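Local coordinates for protein 6-aminohexanoate-cyclic-dimer hydrolase (Arthrobacter sp., PDB 3A2Q) that hydrolyses the cyclic dimer of 6-aminohexanoate, a nylon-6 by-product, to its linear dimer and belongs to the amidase family, at residues H167-A172 with A210-F215; Y69-L74 with Y102-M107. The protein carries 1 engineered substitution. One frame throughout, in Å; residues are numbered along the deposited sequence.

How the contacts relate
Reading from the N terminus, contact 2 comes first: segment 69-74 takes in most of strand 68-72 and the turn after it, and after 27 residues, among them helix 88-93, the chain lays helix 102-110 against that strand. Only after this loop has closed does contact 1 open, at 167-172, and a further 37 residues bring back 210-215 as its antiparallel neighbour. The two closures therefore follow in series, neither nested nor crossed. They meet in the central mixed sheet, where strands 68-72 and 165-170 are adjacent: His167 N lies 2.9 Å from Leu70 O, and Asn169 OD1 2.7 Å from Lys72 NZ. Contact 1 joins strand to strand; contact 2 packs a helix on the same sheet.

Contact 1 (H167-A172 with A210-F215); sequences HGNDAA and AHEGLF. With ACA (6-aminohexanoic acid), chain C.
Residues 167-170 and 211-215 pair as antiparallel strands, with four successive bridges from His167-Leu214 to Asp170-His211. Asp170 and His211 exchange two backbone bonds, Asp170 N to His211 O at 2.6 Å and His211 N to Asp170 O at 2.8 Å. Around Gly168 and Gly213 the ladder is uneven: Gly213 N reaches Gly168 O at 2.7 Å, whereas the return bond is weak. The CA atoms of Asn169 and Glu212 are just 4.1 Å apart, and their side chains share one face with His167.

On that face Glu212 OE2 takes two donors. His167 NE2 meets it at 2.8 Å, nearly end-on to the C-O bond, with ring and carboxylate planes only 14° apart; CG of His167 stands anti to its backbone N (chi1 154°), which carries the ring across to the carboxylate. Asn169 ND2 adds a weak bond, its amide turned 66° from the carboxylate, while OD1 accepts from Lys72 NZ. A leucine in place of Glu212 would probably leave His167 NE2 without its acceptor and take away the weak bond from Asn169 ND2. On the opposite face the Asp170 carboxylate turns to Arg176 and Asn429.

Past the strand end, Ala171 N and Ala172 N converge on the carbonyl oxygen O of the bound 6-aminohexanoic acid unit, at 2.9 and 3.0 Å. Two backbone N-H groups gripping one ligand oxygen, beside the Lys72 and Ser150 assigned by similarity to the charge relay, are consistent with the oxyanion hole of the amidase family.

Contact 2 (Y69-L74 with Y102-M107); sequences YLLKDL and YFVQRM
The methyl end of Met107 sits over one face of the Tyr69 ring, a CH-pi contact with CE 3.8 Å from the ring centroid and 18° off the normal. SD stands higher above the same ring, 4.9 Å from the centroid, so the pair is also a Met-aromatic contact, with the methyl as the nearer group. Bends at chi2 and chi3 fold the thioether back over the ring, where CE lies closest to Tyr69 CG at 3.6 Å; CB and CG of Met107 pass near the phenol end.

Tyr69 belongs to a strand whose direction is 176° from that of helix 102-107, and their axes come no closer than 11.0 Å, a gap spanned by side chains. The phenol reaches the helix backbone, with OH 3.9 Å from Val104 CA. Beside it, Tyr69 CE1 approaches the rim of the Phe103 ring near its plane, 4.3 Å from CE2.

Leu71, two residues along the strand, points the same way. Its CD2 touches Val104 CG2 at 3.6 Å, the two side chains crossing at about a right angle, and its CD1 comes within 4.2 Å of Phe103 CD2. Leu225 and Val229 of helix 219-229 continue the packing around Met107, while Phe103 meets the His167 ring edge-to-face.

All five contributing residues are buried, and their contacts across this interface are dispersive. At this point the helix is fitted to the strand by apolar and CH-pi contacts, so the fit rests on shape complementarity rather than on directional bonds.

Contact 1 (H167-A172 with A210-F215)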
# COMPACT_ATOMS: atom_id res chain seq x y z
N HIS A 167 4.84 -6.48 -1.78
CA HIS A 167 3.41 -6.52 -1.54
C HIS A 167 3.03 -5.69 -0.31
O HIS A 167 3.88 -5.36 0.52
CB HIS A 167 2.97 -7.98 -1.33
CG HIS A 167 1.74 -8.13 -0.49
ND1 HIS A 167 1.75 -8.02 0.88
CD2 HIS A 167 0.45 -8.36 -0.83
CE1 HIS A 167 0.53 -8.17 1.35
NE2 HIS A 167 -0.29 -8.38 0.33
N GLY A 168 1.75 -5.36 -0.22
CA GLY A 168 1.23 -4.60 0.89
C GLY A 168 -0.27 -4.55 0.72
O GLY A 168 -0.80 -5.08 -0.26
N ASN A 169 -0.98 -3.99 1.69
CA ASN A 169 -2.42 -3.85 1.52
C ASN A 169 -2.79 -2.42 1.84
O ASN A 169 -1.99 -1.67 2.42
CB ASN A 169 -3.23 -4.86 2.35
CG ASN A 169 -2.51 -5.32 3.59
OD1 ASN A 169 -2.31 -4.55 4.53
ND2 ASN A 169 -2.11 -6.59 3.60
N ASP A 170 -4.01 -2.05 1.48
CA ASP A 170 -4.44 -0.66 1.59
C ASP A 170 -5.93 -0.57 1.95
O ASP A 170 -6.79 -0.92 1.15
CB ASP A 170 -4.16 -0.04 0.21
CG ASP A 170 -4.31 1.45 0.17
OD1 ASP A 170 -5.34 1.96 0.64
OD2 ASP A 170 -3.39 2.11 -0.36
N ALA A 171 -6.22 -0.08 3.16
CA ALA A 171 -7.60 0.07 3.63
C ALA A 171 -7.98 1.54 3.77
O ALA A 171 -9.17 1.89 3.73
CB ALA A 171 -7.78 -0.64 4.97
N ALA A 172 -6.98 2.40 3.94
CA ALA A 172 -7.20 3.84 4.06
C ALA A 172 -6.04 4.58 3.39
O ALA A 172 -5.93 5.80 3.51
CB ALA A 172 -7.31 4.24 5.54
N ALA A 210 -10.46 -2.75 2.36
CA ALA A 210 -9.08 -3.23 2.34
C ALA A 210 -8.74 -3.93 1.02
O ALA A 210 -9.36 -4.93 0.66
CB ALA A 210 -8.83 -4.17 3.51
N HIS A 211 -7.77 -3.38 0.30
CA HIS A 211 -7.33 -3.92 -0.99
C HIS A 211 -5.88 -4.37 -0.91
O HIS A 211 -5.07 -3.72 -0.24
CB HIS A 211 -7.33 -2.84 -2.09
CG HIS A 211 -8.63 -2.15 -2.34
ND1 HIS A 211 -9.34 -1.49 -1.35
CD2 HIS A 211 -9.28 -1.89 -3.50
CE1 HIS A 211 -10.35 -0.84 -1.90
NE2 HIS A 211 -10.34 -1.07 -3.20
N GLU A 212 -5.53 -5.45 -1.60
CA GLU A 212 -4.12 -5.86 -1.64
C GLU A 212 -3.53 -4.92 -2.69
O GLU A 212 -4.19 -4.60 -3.69
CB GLU A 212 -3.95 -7.32 -2.09
CG GLU A 212 -4.57 -8.33 -1.13
CD GLU A 212 -4.23 -8.04 0.32
OE1 GLU A 212 -5.17 -7.82 1.11
OE2 GLU A 212 -3.03 -8.04 0.67
N GLY A 213 -2.29 -4.48 -2.46
CA GLY A 213 -1.65 -3.55 -3.37
C GLY A 213 -0.24 -3.92 -3.78
O GLY A 213 0.30 -4.94 -3.33
N LEU A 214 0.37 -3.06 -4.59
CA LEU A 214 1.71 -3.32 -5.13
C LEU A 214 2.67 -2.15 -5.04
O LEU A 214 2.28 -0.99 -5.19
CB LEU A 214 1.57 -3.73 -6.60
CG LEU A 214 0.55 -4.84 -6.86
CD1 LEU A 214 0.22 -4.89 -8.35
CD2 LEU A 214 1.11 -6.17 -6.37
N PHE A 215 3.95 -2.48 -4.83
CA PHE A 215 5.05 -1.52 -4.72
C PHE A 215 6.09 -1.82 -5.79
O PHE A 215 6.40 -2.98 -6.04
CB PHE A 215 5.75 -1.64 -3.37
CG PHE A 215 5.02 -1.03 -2.22
CD1 PHE A 215 5.00 0.36 -2.06
CD2 PHE A 215 4.38 -1.83 -1.29
CE1 PHE A 215 4.35 0.94 -0.97
CE2 PHE A 215 3.72 -1.26 -0.20
CZ PHE A 215 3.71 0.12 -0.03
C ACA C . -4.31 0.77 6.54
O ACA C . -4.91 0.96 5.48
C2 ACA C . -3.89 1.93 7.43
C3 ACA C . -5.08 2.73 7.95
C4 ACA C . -5.70 2.12 9.21
C5 ACA C . -7.19 2.42 9.29
C6 ACA C . -7.90 1.60 10.36
N ACA C . -8.38 0.31 9.87

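Contact 2 (Y69-L74 with Y102-M107)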
# COMPACT_ATOMS: atom_id res chain seq x y z
N TYR A 69 11.29 -10.63 -4.02
CA TYR A 69 10.21 -9.72 -3.66
C TYR A 69 9.94 -9.89 -2.17
O TYR A 69 10.31 -10.89 -1.57
CB TYR A 69 8.94 -10.01 -4.48
CG TYR A 69 8.00 -11.04 -3.89
CD1 TYR A 69 6.90 -10.65 -3.13
CD2 TYR A 69 8.20 -12.40 -4.11
CE1 TYR A 69 6.01 -11.60 -2.62
CE2 TYR A 69 7.32 -13.35 -3.60
CZ TYR A 69 6.23 -12.94 -2.85
OH TYR A 69 5.35 -13.88 -2.35
N LEU A 70 9.30 -8.88 -1.57
CA LEU A 70 9.00 -8.90 -0.15
C LEU A 70 7.49 -8.90 0.10
O LEU A 70 6.72 -8.30 -0.64
CB LEU A 70 9.67 -7.71 0.53
CG LEU A 70 11.20 -7.83 0.58
CD1 LEU A 70 11.82 -6.48 0.90
CD2 LEU A 70 11.58 -8.88 1.61
N LEU A 71 7.10 -9.56 1.19
CA LEU A 71 5.71 -9.71 1.58
C LEU A 71 5.43 -9.06 2.93
O LEU A 71 6.19 -9.23 3.88
CB LEU A 71 5.39 -11.20 1.65
CG LEU A 71 3.96 -11.71 1.77
CD1 LEU A 71 3.24 -11.47 0.46
CD2 LEU A 71 3.98 -13.20 2.09
N LYS A 72 4.32 -8.33 3.03
CA LYS A 72 3.94 -7.68 4.28
C LYS A 72 3.48 -8.78 5.23
O LYS A 72 2.81 -9.72 4.81
CB LYS A 72 2.80 -6.70 4.03
CG LYS A 72 2.37 -5.89 5.25
CD LYS A 72 1.21 -4.97 4.90
CE LYS A 72 0.87 -4.01 6.03
NZ LYS A 72 -0.33 -3.17 5.70
N ASP A 73 3.83 -8.68 6.51
CA ASP A 73 3.42 -9.69 7.47
C ASP A 73 2.02 -9.39 8.00
O ASP A 73 1.81 -9.23 9.20
CB ASP A 73 4.42 -9.79 8.63
CG ASP A 73 4.08 -10.93 9.59
OD1 ASP A 73 3.64 -12.00 9.12
OD2 ASP A 73 4.25 -10.75 10.81
N LEU A 74 1.07 -9.31 7.07
CA LEU A 74 -0.32 -9.04 7.39
C LEU A 74 -1.21 -9.54 6.25
O LEU A 74 -0.85 -9.42 5.07
CB LEU A 74 -0.54 -7.53 7.56
CG LEU A 74 -1.89 -7.08 8.10
CD1 LEU A 74 -2.02 -7.48 9.57
CD2 LEU A 74 -2.01 -5.57 7.96
N TYR A 102 -3.19 -17.06 -2.07
CA TYR A 102 -3.20 -17.10 -3.53
C TYR A 102 -2.14 -16.15 -4.10
O TYR A 102 -1.46 -16.47 -5.06
CB TYR A 102 -4.58 -16.72 -4.06
CG TYR A 102 -5.66 -17.75 -3.80
CD1 TYR A 102 -6.94 -17.35 -3.40
CD2 TYR A 102 -5.42 -19.11 -3.98
CE1 TYR A 102 -7.95 -18.28 -3.18
CE2 TYR A 102 -6.43 -20.06 -3.77
CZ TYR A 102 -7.69 -19.63 -3.37
OH TYR A 102 -8.72 -20.54 -3.18
N PHE A 103 -2.03 -14.96 -3.50
CA PHE A 103 -1.05 -13.97 -3.95
C PHE A 103 0.34 -14.58 -3.98
O PHE A 103 1.07 -14.46 -4.96
CB PHE A 103 -1.04 -12.75 -3.00
CG PHE A 103 -0.16 -11.62 -3.47
CD1 PHE A 103 -0.69 -10.58 -4.24
CD2 PHE A 103 1.19 -11.59 -3.16
CE1 PHE A 103 0.11 -9.53 -4.69
CE2 PHE A 103 2.01 -10.54 -3.60
CZ PHE A 103 1.47 -9.52 -4.37
N VAL A 104 0.72 -15.24 -2.88
CA VAL A 104 2.03 -15.87 -2.77
C VAL A 104 2.25 -16.95 -3.82
O VAL A 104 3.32 -17.04 -4.40
CB VAL A 104 2.24 -16.46 -1.35
CG1 VAL A 104 3.54 -17.26 -1.30
CG2 VAL A 104 2.30 -15.33 -0.33
N GLN A 105 1.23 -17.77 -4.07
CA GLN A 105 1.35 -18.84 -5.06
C GLN A 105 1.55 -18.26 -6.45
O GLN A 105 2.37 -18.75 -7.23
CB GLN A 105 0.11 -19.72 -5.05
CG GLN A 105 -0.19 -20.37 -3.72
CD GLN A 105 -1.37 -21.32 -3.79
OE1 GLN A 105 -2.41 -20.99 -4.37
NE2 GLN A 105 -1.23 -22.50 -3.20
N ARG A 106 0.78 -17.21 -6.77
CA ARG A 106 0.86 -16.55 -8.07
C ARG A 106 2.25 -15.97 -8.33
O ARG A 106 2.76 -16.07 -9.44
CB ARG A 106 -0.19 -15.43 -8.16
CG ARG A 106 -1.63 -15.90 -8.41
CD ARG A 106 -1.75 -16.63 -9.75
NE ARG A 106 -3.15 -16.79 -10.16
CZ ARG A 106 -3.91 -15.82 -10.64
NH1 ARG A 106 -3.42 -14.59 -10.78
NH2 ARG A 106 -5.17 -16.06 -10.98
N MET A 107 2.84 -15.36 -7.31
CA MET A 107 4.17 -14.77 -7.44
C MET A 107 5.25 -15.83 -7.71
O MET A 107 6.12 -15.64 -8.56
CB MET A 107 4.53 -13.99 -6.17
CG MET A 107 3.75 -12.68 -5.99
SD MET A 107 4.13 -11.45 -7.27
CE MET A 107 5.63 -10.73 -6.58